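Local atomic coordinates of aminoglycoside phosphotransferase (Streptomyces rimosus, PDB entry 6FUC), a protein that probably phosphorylates the 3''-hydroxyl of streptomycin with ATP as phosphate donor, which would give its Streptomyces host resistance to the antibiotic. Residues 60-63 against 64-68; 96-99 against 100-104; 157-161 against 162-166. All blocks are in the same frame, centred on the assembly; numbering follows the deposited sequence.

All three contacts sit at helix ends, and they follow one another along the chain. Contact 1 closes helix 50-63, the helix that accompanies the five-stranded sheet of the kinase-like N-terminal lobe. Contact 2 opens helix 100-117, and contact 3 opens helix 161-168. The centres of contacts 1 and 2 lie about 27 Å apart, and those of contacts 2 and 3 about 32 Å apart. Contacts 1 and 3 are on opposite sides of the chain's centre, about 37 Å between centres. No two of them touch. Helix 100-117 joins the first two: Leu117 and Arg116, near its far end, meet Leu63 and Ile68.

Contact 1 of 3, residues 60-63 against 64-68; sequences VSWL and STQDI
Trp62 and Gln66 stack where helix 50-63 ends and a type I beta turn, Leu63 to Gln66, leads the chain out of it. The packed side begins with the indole. Gln66 CG lies over the face of the Trp62 six-membered ring, 3.6 Å from the centroid, in a CH-pi contact. A bend at chi2 (-64°) lays the rest of the Gln66 chain along the indole. Its amide plane is only 6° from the ring plane, with Gln66 CD 3.5 Å from Trp62 CZ2. Gln66 NE2 donates to Thr65 OG1, a nearly straight bond in the amide plane, which helps fix the amide's rotation. On the buried side, Leu63 CD1 packs on Ile68 CB at 3.8 Å. Leu117 and Leu210 also touch Leu63 here, and Cys125 and Pro126 touch Trp62.

The solvent side is looser. Ser61 and Ser64 each have a second conformer, and a water bridge between their OG atoms is doubtful.

Ser64 N makes the last helical bond, to Val60 O at 3.1 Å. Gln66 N closes the turn on Leu63 O at 3.0 Å. A water donates to both Leu63 O and Ile68 O and ties the two ends of the bend together. Trp62 O takes two donors. Thr65 N comes from above the carbonyl plane, while Thr65 OG1 donates to Trp62 O within that plane at 2.7 Å.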
loop_
_atom_site.group_PDB
_atom_site.type_symbol
_atom_site.label_atom_id
_atom_site.label_comp_id
_atom_site.label_asym_id
_atom_site.label_seq_id
_atom_site.Cartn_x
_atom_site.Cartn_y
_atom_site.Cartn_z
ATOM N N VAL A 60 -10.579 0.244 6.009
ATOM C CA VAL A 60 -10.979 -1.133 5.695
ATOM C C VAL A 60 -12.503 -1.239 5.803
ATOM O O VAL A 60 -13.182 -1.798 4.925
ATOM C CB VAL A 60 -10.305 -2.125 6.665
ATOM C CG1 VAL A 60 -10.827 -3.534 6.452
ATOM C CG2 VAL A 60 -8.775 -2.083 6.537
ATOM N N SER A 61 -13.052 -0.719 6.941
ATOM C CA SER A 61 -14.482 -0.804 7.102
ATOM C C SER A 61 -15.255 -0.056 6.036
ATOM O O SER A 61 -16.270 -0.527 5.529
ATOM C CB SER A 61 -14.824 -0.318 8.485
ATOM O OG SER A 61 -16.052 -0.171 8.657
ATOM N N TRP A 62 -14.803 1.140 5.662
ATOM C CA TRP A 62 -15.473 1.880 4.608
ATOM C C TRP A 62 -15.393 1.127 3.282
ATOM O O TRP A 62 -16.397 1.038 2.548
ATOM C CB TRP A 62 -14.915 3.292 4.487
ATOM C CG TRP A 62 -15.525 4.078 3.398
ATOM C CD1 TRP A 62 -16.730 4.723 3.408
ATOM C CD2 TRP A 62 -15.011 4.278 2.061
ATOM N NE1 TRP A 62 -16.968 5.317 2.212
ATOM C CE2 TRP A 62 -15.920 5.086 1.365
ATOM C CE3 TRP A 62 -13.837 3.893 1.426
ATOM C CZ2 TRP A 62 -15.679 5.506 0.058
ATOM C CZ3 TRP A 62 -13.618 4.288 0.110
ATOM C CH2 TRP A 62 -14.541 5.071 -0.526
ATOM N N LEU A 63 -14.220 0.605 2.957
ATOM C CA LEU A 63 -14.091 -0.080 1.651
ATOM C C LEU A 63 -15.007 -1.260 1.555
ATOM O O LEU A 63 -15.478 -1.600 0.448
ATOM C CB LEU A 63 -12.638 -0.470 1.368
ATOM C CG LEU A 63 -12.353 -0.849 -0.079
ATOM C CD1 LEU A 63 -12.421 0.346 -1.005
ATOM C CD2 LEU A 63 -11.021 -1.511 -0.206
ATOM N N SER A 64 -15.322 -1.898 2.688
ATOM C CA SER A 64 -16.250 -3.014 2.691
ATOM C C SER A 64 -17.653 -2.603 2.235
ATOM O O SER A 64 -18.475 -3.486 1.998
ATOM C CB SER A 64 -16.348 -3.644 4.094
ATOM O OG SER A 64 -17.159 -2.936 5.004
ATOM N N THR A 65 -17.946 -1.309 2.168
ATOM C CA THR A 65 -19.255 -0.818 1.708
ATOM C C THR A 65 -19.224 -0.371 0.237
ATOM O O THR A 65 -20.247 0.089 -0.287
ATOM C CB THR A 65 -19.757 0.348 2.554
ATOM O OG1 THR A 65 -19.024 1.556 2.270
ATOM C CG2 THR A 65 -19.728 0.082 4.025
ATOM N N GLN A 66 -18.087 -0.501 -0.439
ATOM C CA GLN A 66 -17.827 0.074 -1.748
ATOM C C GLN A 66 -17.740 -0.943 -2.888
ATOM O O GLN A 66 -17.382 -0.607 -4.002
ATOM C CB GLN A 66 -16.588 0.940 -1.742
ATOM C CG GLN A 66 -16.679 2.091 -0.753
ATOM C CD GLN A 66 -17.797 3.039 -1.139
ATOM O OE1 GLN A 66 -17.766 3.591 -2.248
ATOM N NE2 GLN A 66 -18.749 3.242 -0.255
ATOM N N ASP A 67 -18.018 -2.190 -2.569
ATOM C CA ASP A 67 -17.927 -3.263 -3.604
ATOM C C ASP A 67 -16.561 -3.400 -4.233
ATOM O O ASP A 67 -16.450 -3.606 -5.458
ATOM C CB ASP A 67 -19.027 -3.177 -4.644
ATOM C CG ASP A 67 -19.216 -4.431 -5.399
ATOM O OD1 ASP A 67 -18.979 -5.547 -4.900
ATOM O OD2 ASP A 67 -19.679 -4.325 -6.533
ATOM N N ILE A 68 -15.518 -3.241 -3.436
ATOM C CA ILE A 68 -14.129 -3.465 -3.830
ATOM C C ILE A 68 -13.607 -4.550 -2.915
ATOM O O ILE A 68 -13.728 -4.423 -1.690
ATOM C CB ILE A 68 -13.257 -2.210 -3.659
ATOM C CG1 ILE A 68 -13.779 -1.026 -4.464
ATOM C CG2 ILE A 68 -11.813 -2.506 -4.016
ATOM C CD1 ILE A 68 -13.862 -1.213 -5.952
HETATM O O HOH W 1 -18.109 -2.070 7.035
HETATM O O HOH W 2 -16.601 -4.101 -0.585
#

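Contact 2 of 3, residues 96-99 against 100-104; sequences DRAS and ASMLR
Ser99 and Met102 meet through backbone and side chain alike at the start of helix 100-117. The hydrogen bonds come first. Ser99 OG accepts from Met102 N at 2.9 Å, with an N-H...O angle of 165°. The serine torsion explains the reach: chi1 of 67° places OG between its own backbone N and carbonyl carbon, turned to the first helical turn. The next amide, Leu103 N, donates to Ser99 O at 2.8 Å. This is a regular helical bond, and the donor lies nearly along the C=O axis. The next in the series runs from Arg104 N to Ala100 O.

A sulfur contact exchanges the roles, with Ser99 as the donor. The Met102 chain leaves with CG beside its own backbone N, and its thioether comes back alongside Ser99. Ser99 N donates to Met102 SD over 3.6 Å, a weak bond. Met102 CG also lies 3.2 Å from Ser99 OG. A second conformer of Met102 exists, so this arm of the contact is not the sole arrangement.

The apolar contacts lie beside the cap. Ala98 CB meets Met102 CB at 3.7 Å and approaches Leu103 CB at 4.3 Å. The methionine methyl folds back over the same alanine, with Met102 CE 4.0 Å from Ala98 CA. Ala98 and Leu103 are buried. Leu103 continues inward against Ala229, Thr232 and Trp233 of helix 219-233, and also meets Leu192. Arg104 makes a cation-pi contact with Trp239.

Together, the serine N-cap and the residue three places on form a capping box at the N-terminus of helix 100-117, with a methionine sulfur as a weak reciprocal acceptor in this conformer.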
loop_
_atom_site.group_PDB
_atom_site.type_symbol
_atom_site.label_atom_id
_atom_site.label_comp_id
_atom_site.label_asym_id
_atom_site.label_seq_id
_atom_site.Cartn_x
_atom_site.Cartn_y
_atom_site.Cartn_z
ATOM N N ASP A 96 3.442 -10.461 -5.238
ATOM C CA ASP A 96 4.885 -10.479 -5.298
ATOM C C ASP A 96 5.467 -11.869 -5.280
ATOM O O ASP A 96 6.634 -12.041 -5.647
ATOM C CB ASP A 96 5.509 -9.628 -4.214
ATOM C CG ASP A 96 5.317 -10.212 -2.828
ATOM O OD1 ASP A 96 4.155 -10.582 -2.489
ATOM O OD2 ASP A 96 6.307 -10.250 -2.042
ATOM N N ARG A 97 4.664 -12.863 -4.894
ATOM C CA ARG A 97 5.105 -14.251 -4.809
ATOM C C ARG A 97 4.800 -15.000 -6.104
ATOM O O ARG A 97 5.203 -16.146 -6.236
ATOM C CB ARG A 97 4.514 -14.951 -3.590
ATOM C CG ARG A 97 4.945 -14.348 -2.253
ATOM C CD ARG A 97 4.402 -15.197 -1.093
ATOM N N ALA A 98 4.073 -14.382 -7.019
ATOM C CA ALA A 98 3.754 -14.961 -8.315
ATOM C C ALA A 98 5.002 -15.059 -9.162
ATOM O O ALA A 98 5.812 -14.136 -9.235
ATOM C CB ALA A 98 2.679 -14.105 -9.033
ATOM N N SER A 99 5.094 -16.160 -9.882
ATOM C CA SER A 99 6.064 -16.254 -10.962
ATOM C C SER A 99 5.791 -15.242 -12.015
ATOM O O SER A 99 4.668 -14.613 -12.120
ATOM C CB SER A 99 5.993 -17.590 -11.692
ATOM O OG SER A 99 4.753 -17.726 -12.415
ATOM N N ALA A 100 6.757 -15.019 -12.891
ATOM C CA ALA A 100 6.505 -14.142 -13.975
ATOM C C ALA A 100 5.334 -14.528 -14.864
ATOM O O ALA A 100 4.596 -13.667 -15.347
ATOM C CB ALA A 100 7.764 -13.922 -14.867
ATOM N N SER A 101 5.189 -15.805 -15.099
ATOM C CA SER A 101 4.025 -16.224 -15.954
ATOM C C SER A 101 2.678 -16.062 -15.225
ATOM O O SER A 101 1.689 -15.652 -15.819
ATOM C CB SER A 101 4.090 -17.680 -16.509
ATOM O OG SER A 101 2.927 -17.986 -17.462
ATOM N N MET A 102 2.666 -16.327 -13.950
ATOM C CA MET A 102 1.472 -16.081 -13.143
ATOM C C MET A 102 1.115 -14.583 -13.135
ATOM O O MET A 102 -0.070 -14.251 -13.255
ATOM C CB MET A 102 1.726 -16.527 -11.721
ATOM C CG MET A 102 1.694 -18.046 -11.400
ATOM S SD MET A 102 2.421 -18.502 -9.800
ATOM C CE MET A 102 1.165 -17.937 -8.685
ATOM N N LEU A 103 2.118 -13.719 -12.947
ATOM C CA LEU A 103 1.800 -12.275 -12.918
ATOM C C LEU A 103 1.296 -11.845 -14.221
ATOM O O LEU A 103 0.385 -10.993 -14.326
ATOM C CB LEU A 103 3.032 -11.466 -12.450
ATOM C CG LEU A 103 2.773 -10.007 -12.150
ATOM C CD1 LEU A 103 1.782 -9.840 -10.990
ATOM C CD2 LEU A 103 4.045 -9.254 -11.832
ATOM N N ARG A 104 1.883 -12.387 -15.317
ATOM C CA ARG A 104 1.313 -12.103 -16.575
ATOM C C ARG A 104 -0.116 -12.537 -16.741
ATOM O O ARG A 104 -0.968 -11.821 -17.257
ATOM C CB ARG A 104 2.194 -12.724 -17.705
ATOM C CG ARG A 104 1.663 -12.560 -19.082
ATOM C CD ARG A 104 1.663 -11.141 -19.465
ATOM N NE ARG A 104 1.238 -10.927 -20.839
ATOM C CZ ARG A 104 2.002 -11.042 -21.875
ATOM N NH1 ARG A 104 3.284 -11.368 -21.783
ATOM N NH2 ARG A 104 1.537 -10.726 -23.082
#

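Contact 3 of 3, residues 157-161 against 162-166; sequences RHTPP and GELLA
Pro160 O accepts from Leu164 N and, weakly, from Glu163 N at the start of helix 161-168. Leu164 N donates to Pro160 O at 3.2 Å, with an N-H...O angle of 156° and the donor in the carbonyl plane. Glu163 N lies nearer to Pro160 O, at 2.9 Å, but at 125° the bond is bent and weak. Pro161 O is taken by Leu165 N at 2.9 Å, a straighter bond. Gly162 O then accepts from Ala166 N, so the helical series is running from its first turn.

Pro160 is the N-cap residue and Pro161 opens the helix. As first residue, Pro161 leaves one fewer amide N-H to satisfy in the opening turn. The Pro160 ring has no polar side-chain atom to offer an amide. The Glu163 carboxylate folds back across this ring in van der Waals contact: Glu163 OE2 lies 3.5 Å from Pro160 CG, and Glu163 OE1 lies 3.5 Å from Pro160 CD. Glu163 CG stands beside its backbone N (chi1 -72°), and the extended chain beyond it carries the carboxylate back to the ring. A second conformer of Glu163 exists.

On the inner side, Thr159 turns its methyl to the helix. Thr159 CG2 meets Leu164 CD2 at 3.6 Å. Leu152 and Gln156 also touch Leu164, while Leu165 packs on Phe135, Ala138 and Val142 of helix 131-143. Leu152 O, in turn, accepts a hydrogen bond from Arg157 NE.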
loop_
_atom_site.group_PDB
_atom_site.type_symbol
_atom_site.label_atom_id
_atom_site.label_comp_id
_atom_site.label_asym_id
_atom_site.label_seq_id
_atom_site.Cartn_x
_atom_site.Cartn_y
_atom_site.Cartn_z
ATOM N N ARG A 157 20.467 5.233 -3.255
ATOM C CA ARG A 157 20.616 4.739 -1.868
ATOM C C ARG A 157 21.763 5.392 -1.167
ATOM O O ARG A 157 21.837 5.401 0.057
ATOM C CB ARG A 157 20.797 3.232 -1.855
ATOM C CG ARG A 157 19.478 2.610 -2.253
ATOM C CD ARG A 157 19.468 1.116 -2.057
ATOM N NE ARG A 157 18.169 0.614 -2.491
ATOM C CZ ARG A 157 17.971 -0.587 -3.033
ATOM N NH1 ARG A 157 18.999 -1.419 -3.236
ATOM N NH2 ARG A 157 16.750 -0.943 -3.398
ATOM N N HIS A 158 22.690 5.962 -1.938
ATOM C CA HIS A 158 23.840 6.637 -1.366
ATOM C C HIS A 158 23.758 8.145 -1.428
ATOM O O HIS A 158 24.779 8.841 -1.287
ATOM C CB HIS A 158 25.162 6.137 -2.016
ATOM C CG HIS A 158 25.349 4.665 -1.948
ATOM N ND1 HIS A 158 24.774 3.760 -2.819
ATOM C CD2 HIS A 158 26.083 3.931 -1.076
ATOM C CE1 HIS A 158 25.155 2.532 -2.475
ATOM N NE2 HIS A 158 25.930 2.614 -1.411
ATOM N N THR A 159 22.545 8.658 -1.601
ATOM C CA THR A 159 22.328 10.119 -1.678
ATOM C C THR A 159 21.592 10.566 -0.413
ATOM O O THR A 159 20.621 9.848 -0.035
ATOM C CB THR A 159 21.480 10.433 -2.884
ATOM O OG1 THR A 159 22.120 9.935 -4.071
ATOM C CG2 THR A 159 21.189 11.952 -3.009
ATOM N N PRO A 160 22.033 11.692 0.205
ATOM C CA PRO A 160 21.304 12.214 1.405
ATOM C C PRO A 160 19.827 12.423 1.089
ATOM O O PRO A 160 19.478 13.052 0.101
ATOM C CB PRO A 160 22.000 13.552 1.687
ATOM C CG PRO A 160 23.383 13.369 1.100
ATOM C CD PRO A 160 23.232 12.485 -0.104
ATOM N N PRO A 161 18.952 11.893 1.952
ATOM C CA PRO A 161 17.544 12.042 1.625
ATOM C C PRO A 161 17.050 13.482 1.557
ATOM O O PRO A 161 16.099 13.725 0.810
ATOM C CB PRO A 161 16.849 11.202 2.675
ATOM C CG PRO A 161 17.833 10.152 3.001
ATOM C CD PRO A 161 19.138 10.861 2.984
ATOM N N GLY A 162 17.650 14.443 2.275
ATOM C CA GLY A 162 17.255 15.848 2.109
ATOM C C GLY A 162 17.498 16.307 0.701
ATOM O O GLY A 162 16.721 17.087 0.159
ATOM N N GLU A 163 18.569 15.811 0.057
ATOM C CA GLU A 163 18.823 16.151 -1.334
ATOM C C GLU A 163 17.800 15.520 -2.280
ATOM O O GLU A 163 17.325 16.150 -3.228
ATOM C CB GLU A 163 20.233 15.676 -1.766
ATOM C CG GLU A 163 21.310 16.523 -1.148
ATOM C CD GLU A 163 22.725 15.992 -1.382
ATOM O OE1 GLU A 163 22.945 15.151 -2.278
ATOM O OE2 GLU A 163 23.597 16.407 -0.614
ATOM N N LEU A 164 17.400 14.300 -1.993
ATOM C CA LEU A 164 16.379 13.639 -2.778
ATOM C C LEU A 164 15.060 14.398 -2.688
ATOM O O LEU A 164 14.384 14.615 -3.718
ATOM C CB LEU A 164 16.231 12.170 -2.340
ATOM C CG LEU A 164 17.456 11.276 -2.526
ATOM C CD1 LEU A 164 17.214 9.922 -1.893
ATOM C CD2 LEU A 164 17.799 11.164 -4.008
ATOM N N LEU A 165 14.685 14.789 -1.491
ATOM C CA LEU A 165 13.461 15.549 -1.313
ATOM C C LEU A 165 13.490 16.873 -2.068
ATOM O O LEU A 165 12.513 17.289 -2.721
ATOM C CB LEU A 165 13.176 15.749 0.187
ATOM C CG LEU A 165 11.804 16.399 0.461
ATOM C CD1 LEU A 165 10.671 15.517 -0.002
ATOM C CD2 LEU A 165 11.675 16.610 1.943
ATOM N N ALA A 166 14.649 17.513 -1.991
ATOM C CA ALA A 166 14.821 18.803 -2.701
ATOM C C ALA A 166 14.718 18.685 -4.227
ATOM O O ALA A 166 14.387 19.667 -4.873
ATOM C CB ALA A 166 16.159 19.428 -2.286
#